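Local coordinates for protein putative TetR-family transcriptional regulator (Syntrophomonas wolfei subsp. wolfei, PDB 3LWJ) that probably binds DNA as a dimeric transcriptional regulator of the TetR family, in which a helix-turn-helix domain is joined to an all-helical C-terminal domain, at residues Lys28-Thr33 / Ser111-Ser116; Gln102-Ser107 / Lys170-Lys175; Asp58-Leu63 / Ala118-Cys123. All coordinates share one frame; numbering follows the deposited sequence.

Contact 1 (Lys28-Thr33 / Ser111-Ser116)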
ATOM      1  N   LYS A  28      -0.647 -14.991  17.805  1.00 33.95           N
ATOM      2  CA  LYS A  28       0.493 -15.856  17.429  1.00 32.84           C
ATOM      3  C   LYS A  28       1.120 -15.503  16.081  1.00 29.96           C
ATOM      4  O   LYS A  28       2.239 -15.965  15.782  1.00 29.39           O
ATOM      5  CB  LYS A  28       0.058 -17.332  17.358  1.00 34.45           C
ATOM      6  CG  LYS A  28      -0.631 -17.899  18.602  1.00 38.03           C
ATOM      7  CD  LYS A  28      -0.987 -19.382  18.417  1.00 43.45           C
ATOM      8  CE  LYS A  28       0.213 -20.214  17.938  1.00 46.02           C
ATOM      9  NZ  LYS A  28       0.043 -21.695  18.130  1.00 49.48           N
ATOM     10  N   GLY A  29       0.404 -14.714  15.270  1.00 28.42           N
ATOM     11  CA  GLY A  29       0.777 -14.477  13.864  1.00 28.08           C
ATOM     12  C   GLY A  29       0.107 -15.483  12.903  1.00 27.71           C
ATOM     13  O   GLY A  29       0.043 -16.682  13.191  1.00 26.45           O
ATOM     14  N   TYR A  30      -0.380 -14.980  11.769  1.00 24.15           N
ATOM     15  CA  TYR A  30      -1.136 -15.765  10.778  1.00 26.85           C
ATOM     16  C   TYR A  30      -0.452 -17.087  10.374  1.00 26.41           C
ATOM     17  O   TYR A  30      -1.097 -18.132  10.317  1.00 27.64           O
ATOM     18  CB  TYR A  30      -1.422 -14.908   9.522  1.00 26.17           C
ATOM     19  CG  TYR A  30      -2.180 -15.674   8.466  1.00 23.21           C
ATOM     20  CD1 TYR A  30      -3.568 -15.659   8.441  1.00 20.96           C
ATOM     21  CD2 TYR A  30      -1.509 -16.482   7.536  1.00 24.45           C
ATOM     22  CE1 TYR A  30      -4.278 -16.406   7.505  1.00 27.51           C
ATOM     23  CE2 TYR A  30      -2.214 -17.222   6.588  1.00 25.59           C
ATOM     24  CZ  TYR A  30      -3.599 -17.190   6.593  1.00 24.78           C
ATOM     25  OH  TYR A  30      -4.339 -17.906   5.656  1.00 35.50           O
ATOM     26  N   TYR A  31       0.849 -17.043  10.120  1.00 25.34           N
ATOM     27  CA  TYR A  31       1.588 -18.229   9.670  1.00 27.43           C
ATOM     28  C   TYR A  31       1.885 -19.228  10.778  1.00 30.96           C
ATOM     29  O   TYR A  31       1.853 -20.466  10.538  1.00 32.53           O
ATOM     30  CB  TYR A  31       2.868 -17.809   8.954  1.00 27.87           C
ATOM     31  CG  TYR A  31       2.526 -17.194   7.623  1.00 28.43           C
ATOM     32  CD1 TYR A  31       2.024 -17.994   6.586  1.00 23.46           C
ATOM     33  CD2 TYR A  31       2.628 -15.835   7.415  1.00 25.37           C
ATOM     34  CE1 TYR A  31       1.695 -17.464   5.370  1.00 21.26           C
ATOM     35  CE2 TYR A  31       2.273 -15.271   6.201  1.00 23.19           C
ATOM     36  CZ  TYR A  31       1.811 -16.093   5.173  1.00 24.59           C
ATOM     37  OH  TYR A  31       1.470 -15.551   3.957  1.00 21.07           O
ATOM     38  N   ASN A  32       2.136 -18.700  11.977  1.00 29.41           N
ATOM     39  CA  ASN A  32       2.319 -19.528  13.187  1.00 28.36           C
ATOM     40  C   ASN A  32       1.036 -20.172  13.712  1.00 25.78           C
ATOM     41  O   ASN A  32       1.120 -21.057  14.535  1.00 25.52           O
ATOM     42  CB  ASN A  32       2.913 -18.697  14.340  1.00 27.71           C
ATOM     43  CG  ASN A  32       4.286 -18.100  14.014  1.00 27.82           C
ATOM     44  OD1 ASN A  32       5.150 -18.767  13.464  1.00 25.60           O
ATOM     45  ND2 ASN A  32       4.488 -16.834  14.381  1.00 24.22           N
ATOM     46  N   THR A  33      -0.139 -19.691  13.305  1.00 26.69           N
ATOM     47  CA  THR A  33      -1.416 -20.323  13.712  1.00 27.49           C
ATOM     48  C   THR A  33      -1.745 -21.552  12.838  1.00 29.28           C
ATOM     49  O   THR A  33      -1.745 -21.449  11.610  1.00 25.59           O
ATOM     50  CB  THR A  33      -2.592 -19.355  13.595  1.00 27.70           C
ATOM     51  OG1 THR A  33      -2.306 -18.173  14.341  1.00 28.18           O
ATOM     52  CG2 THR A  33      -3.929 -20.009  14.091  1.00 24.41           C
ATOM     53  N   SER A 111      -3.388  -5.516   6.919  1.00 25.18           N
ATOM     54  CA  SER A 111      -2.283  -4.562   6.770  1.00 27.07           C
ATOM     55  C   SER A 111      -0.931  -5.178   7.021  1.00 27.72           C
ATOM     56  O   SER A 111       0.089  -4.548   6.752  1.00 27.05           O
ATOM     57  CB  SER A 111      -2.452  -3.385   7.748  1.00 27.11           C
ATOM     58  OG  SER A 111      -3.665  -2.693   7.511  1.00 22.19           O
ATOM     59  N   ARG A 112      -0.912  -6.383   7.561  1.00 24.63           N
ATOM     60  CA  ARG A 112       0.349  -7.050   7.877  1.00 26.63           C
ATOM     61  C   ARG A 112       0.722  -8.174   6.897  1.00 28.63           C
ATOM     62  O   ARG A 112       1.890  -8.393   6.663  1.00 28.48           O
ATOM     63  CB  ARG A 112       0.313  -7.617   9.290  1.00 26.50           C
ATOM     64  CG  ARG A 112       0.342  -6.559  10.381  1.00 26.18           C
ATOM     65  CD  ARG A 112       0.524  -7.224  11.754  1.00 33.06           C
ATOM     66  NE  ARG A 112       0.757  -6.217  12.791  1.00 33.55           N
ATOM     67  CZ  ARG A 112       1.916  -5.592  12.978  1.00 39.04           C
ATOM     68  NH1 ARG A 112       2.965  -5.866  12.199  1.00 35.07           N
ATOM     69  NH2 ARG A 112       2.031  -4.679  13.942  1.00 36.42           N
ATOM     70  N   VAL A 113      -0.261  -8.879   6.343  1.00 27.75           N
ATOM     71  CA  VAL A 113       0.045 -10.074   5.562  1.00 28.29           C
ATOM     72  C   VAL A 113       0.184  -9.849   4.043  1.00 29.03           C
ATOM     73  O   VAL A 113       0.538 -10.781   3.327  1.00 26.50           O
ATOM     74  CB  VAL A 113      -0.966 -11.207   5.824  1.00 26.32           C
ATOM     75  CG1 VAL A 113      -1.038 -11.535   7.347  1.00 27.11           C
ATOM     76  CG2 VAL A 113      -2.321 -10.903   5.172  1.00 21.97           C
ATOM     77  N   ALA A 114      -0.082  -8.636   3.562  1.00 28.64           N
ATOM     78  CA  ALA A 114       0.105  -8.298   2.136  1.00 27.86           C
ATOM     79  C   ALA A 114       1.522  -8.552   1.664  1.00 29.01           C
ATOM     80  O   ALA A 114       2.457  -8.152   2.340  1.00 34.29           O
ATOM     81  CB  ALA A 114      -0.280  -6.842   1.889  1.00 26.03           C
ATOM     82  N   GLY A 115       1.675  -9.251   0.524  1.00 28.87           N
ATOM     83  CA  GLY A 115       2.987  -9.633  -0.039  1.00 27.00           C
ATOM     84  C   GLY A 115       3.727 -10.767   0.632  1.00 26.65           C
ATOM     85  O   GLY A 115       4.891 -11.036   0.306  1.00 24.27           O
ATOM     86  N   SER A 116       3.070 -11.440   1.579  1.00 26.40           N
ATOM     87  CA  SER A 116       3.726 -12.464   2.405  1.00 25.83           C
ATOM     88  C   SER A 116       3.912 -13.797   1.658  1.00 27.65           C
ATOM     89  O   SER A 116       4.944 -14.450   1.804  1.00 26.67           O
ATOM     90  CB  SER A 116       2.946 -12.670   3.718  1.00 28.12           C
ATOM     91  OG  SER A 116       1.621 -13.172   3.508  1.00 22.71           O
TER

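Contact 2 (Gln102-Ser107 / Lys170-Lys175)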
ATOM      1  N   GLN A 102     -14.081  -0.341  12.855  1.00 34.85           N
ATOM      2  CA  GLN A 102     -14.964  -1.281  13.559  1.00 38.25           C
ATOM      3  C   GLN A 102     -14.433  -2.706  13.513  1.00 37.65           C
ATOM      4  O   GLN A 102     -14.801  -3.512  14.361  1.00 39.41           O
ATOM      5  CB  GLN A 102     -16.381  -1.239  12.981  1.00 40.14           C
ATOM      6  CG  GLN A 102     -17.211  -0.063  13.522  1.00 47.52           C
ATOM      7  CD  GLN A 102     -18.292   0.402  12.554  1.00 55.32           C
ATOM      8  OE1 GLN A 102     -18.733  -0.353  11.668  1.00 55.37           O
ATOM      9  NE2 GLN A 102     -18.713   1.661  12.705  1.00 50.81           N
ATOM     10  N   ASN A 103     -13.583  -2.997  12.520  1.00 32.76           N
ATOM     11  CA  ASN A 103     -12.933  -4.294  12.360  1.00 33.29           C
ATOM     12  C   ASN A 103     -11.420  -4.115  12.504  1.00 32.51           C
ATOM     13  O   ASN A 103     -10.661  -4.391  11.554  1.00 32.14           O
ATOM     14  CB  ASN A 103     -13.236  -4.868  10.955  1.00 32.42           C
ATOM     15  CG  ASN A 103     -14.728  -5.145  10.738  1.00 41.68           C
ATOM     16  OD1 ASN A 103     -15.146  -6.313  10.765  1.00 39.32           O
ATOM     17  ND2 ASN A 103     -15.542  -4.074  10.547  1.00 28.61           N
ATOM     18  N   GLU A 104     -10.998  -3.626  13.669  1.00 30.65           N
ATOM     19  CA  GLU A 104      -9.624  -3.221  13.880  1.00 30.99           C
ATOM     20  C   GLU A 104      -8.635  -4.367  13.779  1.00 29.38           C
ATOM     21  O   GLU A 104      -7.569  -4.233  13.178  1.00 26.80           O
ATOM     22  CB  GLU A 104      -9.458  -2.534  15.222  1.00 32.03           C
ATOM     23  CG  GLU A 104      -8.063  -1.924  15.392  1.00 38.26           C
ATOM     24  CD  GLU A 104      -7.974  -0.899  16.521  1.00 46.65           C
ATOM     25  OE1 GLU A 104      -8.939  -0.144  16.747  1.00 46.48           O
ATOM     26  OE2 GLU A 104      -6.914  -0.841  17.176  1.00 58.84           O
ATOM     27  N   THR A 105      -8.981  -5.505  14.373  1.00 26.75           N
ATOM     28  CA  THR A 105      -8.051  -6.606  14.407  1.00 25.56           C
ATOM     29  C   THR A 105      -7.877  -7.194  12.967  1.00 25.87           C
ATOM     30  O   THR A 105      -6.757  -7.519  12.540  1.00 24.97           O
ATOM     31  CB  THR A 105      -8.491  -7.610  15.470  1.00 28.26           C
ATOM     32  OG1 THR A 105      -9.802  -8.058  15.144  1.00 34.47           O
ATOM     33  CG2 THR A 105      -8.512  -6.937  16.919  1.00 23.81           C
ATOM     34  N   LEU A 106      -8.968  -7.266  12.207  1.00 23.62           N
ATOM     35  CA  LEU A 106      -8.917  -7.702  10.809  1.00 23.86           C
ATOM     36  C   LEU A 106      -8.158  -6.709   9.921  1.00 24.76           C
ATOM     37  O   LEU A 106      -7.388  -7.129   9.040  1.00 23.26           O
ATOM     38  CB  LEU A 106     -10.338  -7.954  10.261  1.00 22.61           C
ATOM     39  CG  LEU A 106     -10.460  -8.418   8.803  1.00 23.91           C
ATOM     40  CD1 LEU A 106      -9.537  -9.618   8.513  1.00 29.39           C
ATOM     41  CD2 LEU A 106     -11.890  -8.723   8.446  1.00 21.47           C
ATOM     42  N   SER A 107      -8.395  -5.409  10.137  1.00 24.37           N
ATOM     43  CA  SER A 107      -7.646  -4.354   9.453  1.00 23.84           C
ATOM     44  C   SER A 107      -6.157  -4.535   9.722  1.00 23.39           C
ATOM     45  O   SER A 107      -5.331  -4.393   8.837  1.00 25.25           O
ATOM     46  CB  SER A 107      -8.105  -2.956   9.917  1.00 24.14           C
ATOM     47  OG  SER A 107      -9.425  -2.611   9.431  1.00 18.33           O
ATOM     48  N   LYS A 170      -0.590   2.854   8.381  1.00 24.27           N
ATOM     49  CA  LYS A 170       0.089   3.814   9.260  1.00 23.96           C
ATOM     50  C   LYS A 170      -0.625   4.026  10.592  1.00 24.89           C
ATOM     51  O   LYS A 170       0.023   4.355  11.606  1.00 22.82           O
ATOM     52  CB  LYS A 170       0.311   5.161   8.565  1.00 21.63           C
ATOM     53  CG  LYS A 170       1.280   5.092   7.391  1.00 26.46           C
ATOM     54  CD  LYS A 170       1.744   6.507   6.836  1.00 23.77           C
ATOM     55  CE  LYS A 170       2.492   7.396   7.845  1.00 28.82           C
ATOM     56  NZ  LYS A 170       3.526   8.300   7.224  1.00 26.05           N
ATOM     57  N   TRP A 171      -1.940   3.844  10.619  1.00 23.35           N
ATOM     58  CA  TRP A 171      -2.672   3.960  11.888  1.00 22.85           C
ATOM     59  C   TRP A 171      -2.529   2.688  12.708  1.00 26.40           C
ATOM     60  O   TRP A 171      -1.950   2.710  13.813  1.00 24.53           O
ATOM     61  CB  TRP A 171      -4.130   4.265  11.638  1.00 26.03           C
ATOM     62  CG  TRP A 171      -5.020   4.117  12.828  1.00 25.94           C
ATOM     63  CD1 TRP A 171      -4.903   4.752  14.031  1.00 34.61           C
ATOM     64  CD2 TRP A 171      -6.203   3.319  12.910  1.00 21.46           C
ATOM     65  NE1 TRP A 171      -5.926   4.367  14.867  1.00 32.25           N
ATOM     66  CE2 TRP A 171      -6.742   3.496  14.195  1.00 28.42           C
ATOM     67  CE3 TRP A 171      -6.865   2.479  12.016  1.00 24.47           C
ATOM     68  CZ2 TRP A 171      -7.900   2.850  14.616  1.00 25.52           C
ATOM     69  CZ3 TRP A 171      -8.029   1.841  12.440  1.00 29.77           C
ATOM     70  CH2 TRP A 171      -8.525   2.026  13.727  1.00 30.34           C
ATOM     71  N   VAL A 172      -3.003   1.571  12.140  1.00 26.92           N
ATOM     72  CA  VAL A 172      -3.137   0.333  12.890  1.00 25.91           C
ATOM     73  C   VAL A 172      -1.830  -0.458  13.020  1.00 26.55           C
ATOM     74  O   VAL A 172      -1.665  -1.168  13.999  1.00 25.90           O
ATOM     75  CB  VAL A 172      -4.318  -0.574  12.344  1.00 27.70           C
ATOM     76  CG1 VAL A 172      -3.918  -1.338  11.050  1.00 21.03           C
ATOM     77  CG2 VAL A 172      -4.777  -1.524  13.414  1.00 30.81           C
ATOM     78  N   VAL A 173      -0.912  -0.366  12.061  1.00 24.37           N
ATOM     79  CA  VAL A 173       0.356  -1.071  12.203  1.00 25.46           C
ATOM     80  C   VAL A 173       1.482  -0.160  12.735  1.00 29.10           C
ATOM     81  O   VAL A 173       2.078  -0.483  13.765  1.00 28.46           O
ATOM     82  CB  VAL A 173       0.803  -1.788  10.939  1.00 25.92           C
ATOM     83  CG1 VAL A 173       2.205  -2.355  11.105  1.00 23.29           C
ATOM     84  CG2 VAL A 173      -0.199  -2.905  10.583  1.00 22.53           C
ATOM     85  N   LEU A 174       1.786   0.944  12.054  1.00 24.46           N
ATOM     86  CA  LEU A 174       2.859   1.844  12.515  1.00 29.56           C
ATOM     87  C   LEU A 174       2.524   2.622  13.780  1.00 30.40           C
ATOM     88  O   LEU A 174       3.431   3.017  14.523  1.00 32.18           O
ATOM     89  CB  LEU A 174       3.238   2.865  11.452  1.00 29.40           C
ATOM     90  CG  LEU A 174       3.813   2.358  10.144  1.00 33.13           C
ATOM     91  CD1 LEU A 174       4.448   3.543   9.436  1.00 29.49           C
ATOM     92  CD2 LEU A 174       4.846   1.297  10.422  1.00 32.69           C
ATOM     93  N   LYS A 175       1.239   2.821  14.044  1.00 30.92           N
ATOM     94  CA  LYS A 175       0.806   3.683  15.147  1.00 32.46           C
ATOM     95  C   LYS A 175       1.458   5.053  14.980  1.00 31.93           C
ATOM     96  O   LYS A 175       1.825   5.656  15.957  1.00 29.41           O
ATOM     97  CB  LYS A 175       1.222   3.121  16.523  1.00 35.10           C
ATOM     98  CG  LYS A 175       1.126   1.611  16.732  1.00 42.29           C
ATOM     99  CD  LYS A 175      -0.289   1.180  17.052  1.00 50.93           C
ATOM    100  CE  LYS A 175      -0.359  -0.325  17.324  1.00 53.99           C
ATOM    101  NZ  LYS A 175      -1.651  -0.889  16.826  1.00 56.59           N
TER

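Contact 3 (Asp58-Leu63 / Ala118-Cys123)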
ATOM      1  N   ASP A  58      -9.059 -20.598   3.603  1.00 25.16           N
ATOM      2  CA  ASP A  58     -10.512 -20.571   3.498  0.50 25.78           C
ATOM      3  C   ASP A  58     -11.067 -19.627   4.565  1.00 26.02           C
ATOM      4  O   ASP A  58     -12.041 -18.922   4.326  1.00 24.80           O
ATOM      5  CB  ASP A  58     -11.108 -21.979   3.643  0.50 27.17           C
ATOM      6  CG  ASP A  58     -10.918 -22.830   2.386  0.50 28.69           C
ATOM      7  OD1 ASP A  58     -11.124 -22.309   1.270  0.50 33.13           O
ATOM      8  OD2 ASP A  58     -10.577 -24.021   2.512  0.50 37.70           O
ATOM      9  N   ILE A  59     -10.436 -19.612   5.742  1.00 24.18           N
ATOM     10  CA  ILE A  59     -10.912 -18.741   6.828  1.00 26.66           C
ATOM     11  C   ILE A  59     -10.662 -17.263   6.475  1.00 26.59           C
ATOM     12  O   ILE A  59     -11.578 -16.437   6.553  1.00 23.51           O
ATOM     13  CB  ILE A  59     -10.323 -19.124   8.209  1.00 25.95           C
ATOM     14  CG1 ILE A  59     -10.986 -20.415   8.707  1.00 25.75           C
ATOM     15  CG2 ILE A  59     -10.570 -18.018   9.219  1.00 21.78           C
ATOM     16  CD1 ILE A  59     -10.237 -21.134   9.768  1.00 22.47           C
ATOM     17  N   LEU A  60      -9.447 -16.967   6.011  1.00 25.78           N
ATOM     18  CA  LEU A  60      -9.071 -15.633   5.587  1.00 26.14           C
ATOM     19  C   LEU A  60     -10.012 -15.153   4.472  1.00 27.69           C
ATOM     20  O   LEU A  60     -10.509 -14.041   4.568  1.00 28.21           O
ATOM     21  CB  LEU A  60      -7.580 -15.593   5.160  1.00 26.66           C
ATOM     22  CG  LEU A  60      -6.985 -14.226   4.778  1.00 31.19           C
ATOM     23  CD1 LEU A  60      -7.046 -13.280   5.953  1.00 23.84           C
ATOM     24  CD2 LEU A  60      -5.550 -14.279   4.218  1.00 18.81           C
ATOM     25  N   LYS A  61     -10.282 -15.973   3.435  1.00 26.50           N
ATOM     26  CA  LYS A  61     -11.223 -15.547   2.356  1.00 28.03           C
ATOM     27  C   LYS A  61     -12.594 -15.178   2.921  1.00 25.33           C
ATOM     28  O   LYS A  61     -13.228 -14.215   2.475  1.00 26.35           O
ATOM     29  CB  LYS A  61     -11.431 -16.615   1.242  1.00 27.95           C
ATOM     30  CG  LYS A  61     -10.254 -16.792   0.233  1.00 39.11           C
ATOM     31  CD  LYS A  61     -10.570 -17.820  -0.915  1.00 45.19           C
ATOM     32  CE  LYS A  61      -9.343 -18.704  -1.344  1.00 46.70           C
ATOM     33  NZ  LYS A  61      -8.472 -18.235  -2.527  1.00 38.52           N
ATOM     34  N   ASN A  62     -13.062 -15.987   3.867  1.00 25.95           N
ATOM     35  CA  ASN A  62     -14.368 -15.781   4.479  0.50 24.11           C
ATOM     36  C   ASN A  62     -14.395 -14.503   5.357  1.00 24.40           C
ATOM     37  O   ASN A  62     -15.361 -13.752   5.322  1.00 23.65           O
ATOM     38  CB  ASN A  62     -14.821 -17.038   5.240  0.50 24.66           C
ATOM     39  CG  ASN A  62     -15.417 -18.128   4.309  0.50 22.94           C
ATOM     40  OD1 ASN A  62     -16.625 -18.298   4.258  0.50 16.82           O
ATOM     41  ND2 ASN A  62     -14.563 -18.851   3.573  0.50 20.96           N
ATOM     42  N   LEU A  63     -13.341 -14.257   6.125  1.00 23.99           N
ATOM     43  CA  LEU A  63     -13.203 -13.002   6.885  1.00 26.20           C
ATOM     44  C   LEU A  63     -13.244 -11.789   5.946  1.00 23.70           C
ATOM     45  O   LEU A  63     -13.921 -10.823   6.221  1.00 24.12           O
ATOM     46  CB  LEU A  63     -11.888 -12.990   7.675  1.00 24.34           C
ATOM     47  CG  LEU A  63     -11.826 -13.886   8.910  1.00 25.81           C
ATOM     48  CD1 LEU A  63     -10.390 -14.084   9.354  1.00 20.15           C
ATOM     49  CD2 LEU A  63     -12.675 -13.319  10.032  1.00 14.47           C
ATOM     50  N   ALA A 118       2.115 -16.258  -2.022  1.00 23.90           N
ATOM     51  CA  ALA A 118       1.157 -16.205  -3.134  1.00 23.68           C
ATOM     52  C   ALA A 118      -0.249 -16.657  -2.737  1.00 23.63           C
ATOM     53  O   ALA A 118      -1.225 -16.060  -3.182  1.00 25.05           O
ATOM     54  CB  ALA A 118       1.643 -16.977  -4.349  1.00 21.55           C
ATOM     55  N   PRO A 119      -0.375 -17.689  -1.884  1.00 23.47           N
ATOM     56  CA  PRO A 119      -1.774 -18.027  -1.540  1.00 21.29           C
ATOM     57  C   PRO A 119      -2.509 -16.929  -0.769  1.00 21.72           C
ATOM     58  O   PRO A 119      -3.707 -16.738  -0.953  1.00 23.46           O
ATOM     59  CB  PRO A 119      -1.631 -19.287  -0.679  1.00 17.97           C
ATOM     60  CG  PRO A 119      -0.429 -19.936  -1.201  1.00 19.63           C
ATOM     61  CD  PRO A 119       0.541 -18.778  -1.496  1.00 25.06           C
ATOM     62  N   ILE A 120      -1.796 -16.234   0.108  1.00 22.43           N
ATOM     63  CA  ILE A 120      -2.422 -15.167   0.930  1.00 22.58           C
ATOM     64  C   ILE A 120      -2.648 -13.939   0.058  1.00 22.75           C
ATOM     65  O   ILE A 120      -3.726 -13.334   0.098  1.00 22.17           O
ATOM     66  CB  ILE A 120      -1.595 -14.893   2.185  1.00 21.18           C
ATOM     67  CG1 ILE A 120      -1.888 -15.993   3.223  1.00 19.74           C
ATOM     68  CG2 ILE A 120      -1.925 -13.522   2.782  1.00 22.73           C
ATOM     69  CD1 ILE A 120      -1.479 -17.415   2.837  1.00 17.56           C
ATOM     70  N   ASP A 121      -1.671 -13.624  -0.795  1.00 23.80           N
ATOM     71  CA  ASP A 121      -1.881 -12.569  -1.797  1.00 26.81           C
ATOM     72  C   ASP A 121      -3.056 -12.862  -2.749  1.00 26.11           C
ATOM     73  O   ASP A 121      -3.820 -11.950  -3.080  1.00 29.40           O
ATOM     74  CB  ASP A 121      -0.593 -12.266  -2.540  1.00 26.36           C
ATOM     75  CG  ASP A 121       0.354 -11.403  -1.714  1.00 31.90           C
ATOM     76  OD1 ASP A 121      -0.113 -10.400  -1.105  1.00 30.75           O
ATOM     77  OD2 ASP A 121       1.565 -11.705  -1.703  1.00 33.08           O
ATOM     78  N   GLN A 122      -3.253 -14.121  -3.146  1.00 26.57           N
ATOM     79  CA  GLN A 122      -4.436 -14.511  -3.933  0.50 26.46           C
ATOM     80  C   GLN A 122      -5.712 -14.144  -3.145  1.00 24.85           C
ATOM     81  O   GLN A 122      -6.666 -13.665  -3.708  1.00 24.34           O
ATOM     82  CB  GLN A 122      -4.427 -16.026  -4.294  0.50 26.28           C
ATOM     83  CG  GLN A 122      -3.426 -16.470  -5.423  0.50 28.94           C
ATOM     84  CD  GLN A 122      -3.234 -18.014  -5.570  0.50 34.66           C
ATOM     85  OE1 GLN A 122      -2.505 -18.471  -6.461  0.50 27.79           O
ATOM     86  NE2 GLN A 122      -3.892 -18.803  -4.709  0.50 33.73           N
ATOM     87  N   CYS A 123      -5.733 -14.413  -1.833  1.00 26.19           N
ATOM     88  CA  CYS A 123      -6.919 -14.069  -1.025  1.00 25.68           C
ATOM     89  C   CYS A 123      -7.123 -12.553  -0.977  1.00 28.07           C
ATOM     90  O   CYS A 123      -8.230 -12.054  -1.129  1.00 29.46           O
ATOM     91  CB  CYS A 123      -6.786 -14.546   0.410  1.00 27.22           C
ATOM     92  SG  CYS A 123      -6.639 -16.322   0.630  1.00 27.61           S
TER
HETATM   93  O   HOH W   1      -5.395 -18.645  -1.682  1.00 22.58           O

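Contact 1 (Lys28-Thr33 / Ser111-Ser116)
Tyr-30 and Tyr-31, neighbours in the loop between helix 10-28 and helix 35-42, reach Val-113 and Ser-116, where helix 104-113 turns back toward helix 118-144. In the TetR fold this is a meeting of the probable DNA-binding domain, just ahead of its predicted helix-turn-helix, with the C-terminal helical domain. The two tyrosines part at their first torsion. Tyr-30 has CG anti to the backbone N (chi1 179°): its CB rests on Val-113 CG1 at 4.0 Å, and the ring runs on until OH hydrogen-bonds Glu-57 of helix 56-79. Tyr-31 instead sets CG anti to the carbonyl carbon (chi1 -71°), which sends its ring across to Ser-116. Between them the rings meet edge over face, CD2 of Tyr-30 standing 3.8 Å above the plane of the Tyr-31 ring, over its middle. Ser-116 OG comes in at the edge of the Tyr-31 ring, in its plane. Ser-116 OG and Tyr-31 OH are only 2.4 Å apart, too short to be taken at face value, which makes that bond doubtful; Ser-117 OG is a further hydrogen-bond partner of the same tyrosine hydroxyl. Ser-116 OG also folds back over the type II turn from Val-113 to Ser-116 and donates to Val-113 O at 2.6 Å, on a lone pair in the carbonyl plane. Val-113 O also takes Ser-116 N at 3.1 Å, so two donors grip it and close the turn. Gly-115 O, within that turn, accepts from Arg-112 NH1 of the second subunit. On the facing loop, Asn-32 ND2 reaches back to Lys-28 O at 2.8 Å, with the oxygen lying almost exactly in the amide plane.

Contact 2 (Gln102-Ser107 / Lys170-Lys175)
Glu-104, in the first turn of helix 104-113, reaches across to Trp-171 and Val-172 near the end of helix 153-173. The bond to its CB does not aim at either partner, but CG is anti to the backbone N (chi1 -172°) and the extended chain carries the group over. Glu-104 CG meets Val-172 CG2 at 3.9 Å, the two side chains passing head to tail. Glu-104 CD comes next, near CH2 of Trp-171. Glu-104 OE1 lies 3.7 Å from Trp-171 CH2, approaching the six-membered ring obliquely. Carboxylate and ring planes are 58° apart. Glu-104 OE2 stops 5.3 Å from Lys-175 NZ, too far for a salt bridge, though the opposite charges may attract. Here two helices of the TetR-type C-terminal domain pack together, where 170-173 of helix 153-173 widens into a pi-type turn. One turn further along helix 104-113, the other branch of Val-172, CG1, lies against the backbone, 4.0 Å from Ser-107 O, an oxygen that also accepts from Ser-111 OG. The Ser-107 hydroxyl bonds to Phe-100 O, before the helix. Lys-175, with its chain bent at CB and CG, brings NZ back to Val-172 O at 2.8 Å, the donor tilted from the carbonyl plane.

Contact 3 (Asp58-Leu63 / Ala118-Cys123)
Leu-60 and Lys-61 face Ile-120 and Cys-123 across two helices that run roughly parallel, their segment axes 9.9 Å apart at a signed crossing angle of -21° and their CA atoms closest between Lys-61 and Cys-123. Leu-60 drives into the groove between Ile-120 and Cys-123, which sit one turn apart on the partner helix. Its CG is anti to the backbone N (chi1 -176°), and the single methyl CD2 does the touching: Leu-60 CD2 lies 4.0 Å from Ile-120 CG2 and equally far from Cys-123 CB. The leucine and isoleucine side chains lie nearly perpendicular, CD2 meeting the CG2 methyl of Ile-120; Leu-124 borders the same leucine. Lys-61 passes along the outer flank of Cys-123. Lys-61 CG is 3.7 Å from Cys-123 SG, and bends at the third and fourth torsions keep CE and NZ curled round that sulfur. The aliphatic part of the lysine thus closes over the thiol while its ammonium reaches a water, Lys-61 NZ donating to that water at 3.2 Å. The water in turn donates to Pro-119 O at 2.6 Å, bridging the helices at the polar rim of an otherwise apolar contact. On the far side of helix 118-144, Asp-121 OD1 bonds to Tyr-169 OH of the second subunit. Helix 56-79 follows the predicted helix-turn-helix, and its first turns pack here on the opening turns of helix 118-144: a buried helix-helix joint between the probable DNA-binding domain and the C-terminal domain, with helix 56-79 in the place of the long connecting helix of TetR-family regulators.

Starting at the N terminus, the chain passes the loop at 28-33, the predicted helix-turn-helix, segment 58-63 and then 102-107 before it returns at 111-116 to close contact 1. Helix 118-144 follows at once and closes contact 3; contact 2 closes last, at 170-175. Each pair of loops crosses, none nesting inside another. Contacts 1 and 3 meet at Ile-120, which packs against Tyr-30, Tyr-31 and Val-113, while Gly-115 N probably hydrogen-bonds Asp-121 OD1. Contacts 1 and 2 share helix 104-113, Ser-111 and Arg-112 lying on Val-173. Contacts 1 and 3 tie the N-terminal region to the C-terminal domain; contact 2 lies within the latter.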